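Local coordinates for protein D-hydantoinase (Ralstonia pickettii, PDB 1NFG) that probably catalyses the stereospecific hydrolysis of the cyclic amide bond of D-hydantoin derivatives, using two zinc ions per subunit, at residues Gln68-Phe73 against Ser316-Gly321. Sequence-based numbering, arbitrary orientation.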
loop_
_atom_site.group_PDB
_atom_site.type_symbol
_atom_site.label_atom_id
_atom_site.label_comp_id
_atom_site.label_asym_id
_atom_site.label_seq_id
_atom_site.Cartn_x
_atom_site.Cartn_y
_atom_site.Cartn_z
ATOM N N GLN A 68 44.627 -1.302 -6.206
ATOM C CA GLN A 68 44.306 -1.543 -4.804
ATOM C C GLN A 68 43.749 -0.318 -4.098
ATOM O O GLN A 68 44.015 0.818 -4.492
ATOM C CB GLN A 68 45.543 -2.008 -4.047
ATOM C CG GLN A 68 46.184 -3.249 -4.606
ATOM C CD GLN A 68 47.249 -3.791 -3.680
ATOM O OE1 GLN A 68 46.953 -4.215 -2.560
ATOM N NE2 GLN A 68 48.500 -3.774 -4.135
ATOM N N SER A 69 42.984 -0.565 -3.039
ATOM C CA SER A 69 42.385 0.504 -2.254
ATOM C C SER A 69 43.433 1.237 -1.423
ATOM O O SER A 69 44.431 0.651 -1.000
ATOM C CB SER A 69 41.301 -0.068 -1.340
ATOM O OG SER A 69 41.783 -1.183 -0.609
ATOM N N ALA A 70 43.197 2.524 -1.196
ATOM C CA ALA A 70 44.113 3.351 -0.427
ATOM C C ALA A 70 44.318 2.807 0.987
ATOM O O ALA A 70 45.436 2.792 1.494
ATOM C CB ALA A 70 43.592 4.778 -0.372
ATOM N N ASP A 71 43.236 2.367 1.621
ATOM C CA ASP A 71 43.322 1.825 2.969
ATOM C C ASP A 71 43.635 0.347 2.960
ATOM O O ASP A 71 43.327 -0.363 2.005
ATOM C CB ASP A 71 42.009 2.024 3.743
ATOM C CG ASP A 71 41.975 3.321 4.517
ATOM O OD1 ASP A 71 43.047 3.785 4.959
ATOM O OD2 ASP A 71 40.869 3.869 4.700
ATOM N N THR A 72 44.249 -0.107 4.046
ATOM C CA THR A 72 44.587 -1.510 4.230
ATOM C C THR A 72 43.892 -1.904 5.521
ATOM O O THR A 72 43.312 -1.059 6.198
ATOM C CB THR A 72 46.105 -1.721 4.409
ATOM O OG1 THR A 72 46.564 -0.973 5.544
ATOM C CG2 THR A 72 46.855 -1.275 3.166
ATOM N N PHE A 73 43.947 -3.179 5.868
ATOM C CA PHE A 73 43.322 -3.633 7.095
ATOM C C PHE A 73 43.891 -2.867 8.295
ATOM O O PHE A 73 43.197 -2.643 9.284
ATOM C CB PHE A 73 43.556 -5.127 7.258
ATOM C CG PHE A 73 42.314 -5.902 7.543
ATOM C CD1 PHE A 73 41.752 -5.899 8.815
ATOM C CD2 PHE A 73 41.703 -6.646 6.541
ATOM C CE1 PHE A 73 40.593 -6.633 9.085
ATOM C CE2 PHE A 73 40.551 -7.381 6.795
ATOM C CZ PHE A 73 39.994 -7.378 8.068
ATOM N N SER A 316 37.886 2.895 0.053
ATOM C CA SER A 316 38.973 3.853 -0.029
ATOM C C SER A 316 39.537 4.009 -1.432
ATOM O O SER A 316 40.503 3.345 -1.804
ATOM C CB SER A 316 40.083 3.452 0.949
ATOM O OG SER A 316 40.252 2.041 0.972
ATOM N N TRP A 317 38.922 4.886 -2.217
ATOM C CA TRP A 317 39.392 5.146 -3.567
ATOM C C TRP A 317 39.859 6.594 -3.599
ATOM O O TRP A 317 39.045 7.517 -3.610
ATOM C CB TRP A 317 38.270 4.934 -4.579
ATOM C CG TRP A 317 37.726 3.547 -4.586
ATOM C CD1 TRP A 317 36.423 3.181 -4.403
ATOM C CD2 TRP A 317 38.460 2.332 -4.781
ATOM N NE1 TRP A 317 36.300 1.814 -4.469
ATOM C CE2 TRP A 317 37.534 1.266 -4.700
ATOM C CE3 TRP A 317 39.809 2.038 -5.015
ATOM C CZ2 TRP A 317 37.913 -0.075 -4.845
ATOM C CZ3 TRP A 317 40.188 0.703 -5.160
ATOM C CH2 TRP A 317 39.242 -0.336 -5.074
ATOM N N LEU A 318 41.173 6.785 -3.591
ATOM C CA LEU A 318 41.753 8.118 -3.610
ATOM C C LEU A 318 41.047 8.994 -4.620
ATOM O O LEU A 318 40.778 8.571 -5.744
ATOM C CB LEU A 318 43.238 8.052 -3.961
ATOM C CG LEU A 318 44.164 7.306 -3.006
ATOM C CD1 LEU A 318 45.564 7.311 -3.593
ATOM C CD2 LEU A 318 44.150 7.964 -1.631
ATOM N N PHE A 319 40.737 10.217 -4.215
ATOM C CA PHE A 319 40.080 11.132 -5.120
ATOM C C PHE A 319 41.020 11.362 -6.291
ATOM O O PHE A 319 40.588 11.420 -7.444
ATOM C CB PHE A 319 39.783 12.461 -4.433
ATOM C CG PHE A 319 39.197 13.487 -5.350
ATOM C CD1 PHE A 319 38.045 13.205 -6.082
ATOM C CD2 PHE A 319 39.793 14.733 -5.492
ATOM C CE1 PHE A 319 37.498 14.150 -6.945
ATOM C CE2 PHE A 319 39.255 15.687 -6.352
ATOM C CZ PHE A 319 38.104 15.396 -7.080
ATOM N N LYS A 320 42.310 11.483 -5.989
ATOM C CA LYS A 320 43.304 11.703 -7.028
ATOM C C LYS A 320 43.726 10.391 -7.684
ATOM O O LYS A 320 43.472 10.157 -8.866
ATOM C CB LYS A 320 44.526 12.407 -6.458
ATOM C CG LYS A 320 45.452 12.900 -7.546
ATOM C CD LYS A 320 46.611 13.713 -7.001
ATOM C CE LYS A 320 47.494 14.232 -8.133
ATOM N NZ LYS A 320 48.618 15.064 -7.613
ATOM N N GLY A 321 44.359 9.516 -6.925
ATOM C CA GLY A 321 44.778 8.262 -7.516
ATOM C C GLY A 321 43.729 7.392 -8.207
ATOM O O GLY A 321 43.961 6.923 -9.320
#
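The indole of Trp317 meets the backbone of Gln68 and Ser69 obliquely, through the outer corner of its six-membered ring. Its CZ3 lies 3.6 Å from Ser69 CA and 3.9 Å from Gln68 C. The CB of Trp317 points away from 68-73, but CG stands beside the backbone N (chi1 -60°), and the ring swings back toward the other loop. The carboxylate of Asp71 is the second flat group. Asp71 packs its CB against the Ser316 side chain, while its carboxylate oxygens bond outside the two segments: OD1 to Thr75 OG1 and Ala409 N, OD2 to Asn408 ND2 and His314 NE2.

Ser316 is the polar centre. Its O accepts from Ala70 N at 2.9 Å. Its OG accepts from Asp71 N at 3.1 Å. That hydroxyl sits between the backbone N and the carbonyl carbon (chi1 39°), which turns it to the Asp71 amide. Two successive amides of one loop are thus held by one residue of the other. Ser69 OG bonds to Thr62 N. Beside this polar pair, Leu318 lays CD2 on Ala70 CB, 3.5 Å away.

The contact joins two loops of an amidohydrolase TIM barrel on the metal side. The side chain of Ser316 is about 7 Å from that of His59, a zinc ligand. The side chain of Trp317 is about 6 Å from that of Asn335, which probably binds substrate. Segment 68-73 runs from strand 67-68 into helix 73-82, with Thr72 as N-cap, and segment 316-321 lies in the long loop between strand 310-311 and helix 343-352.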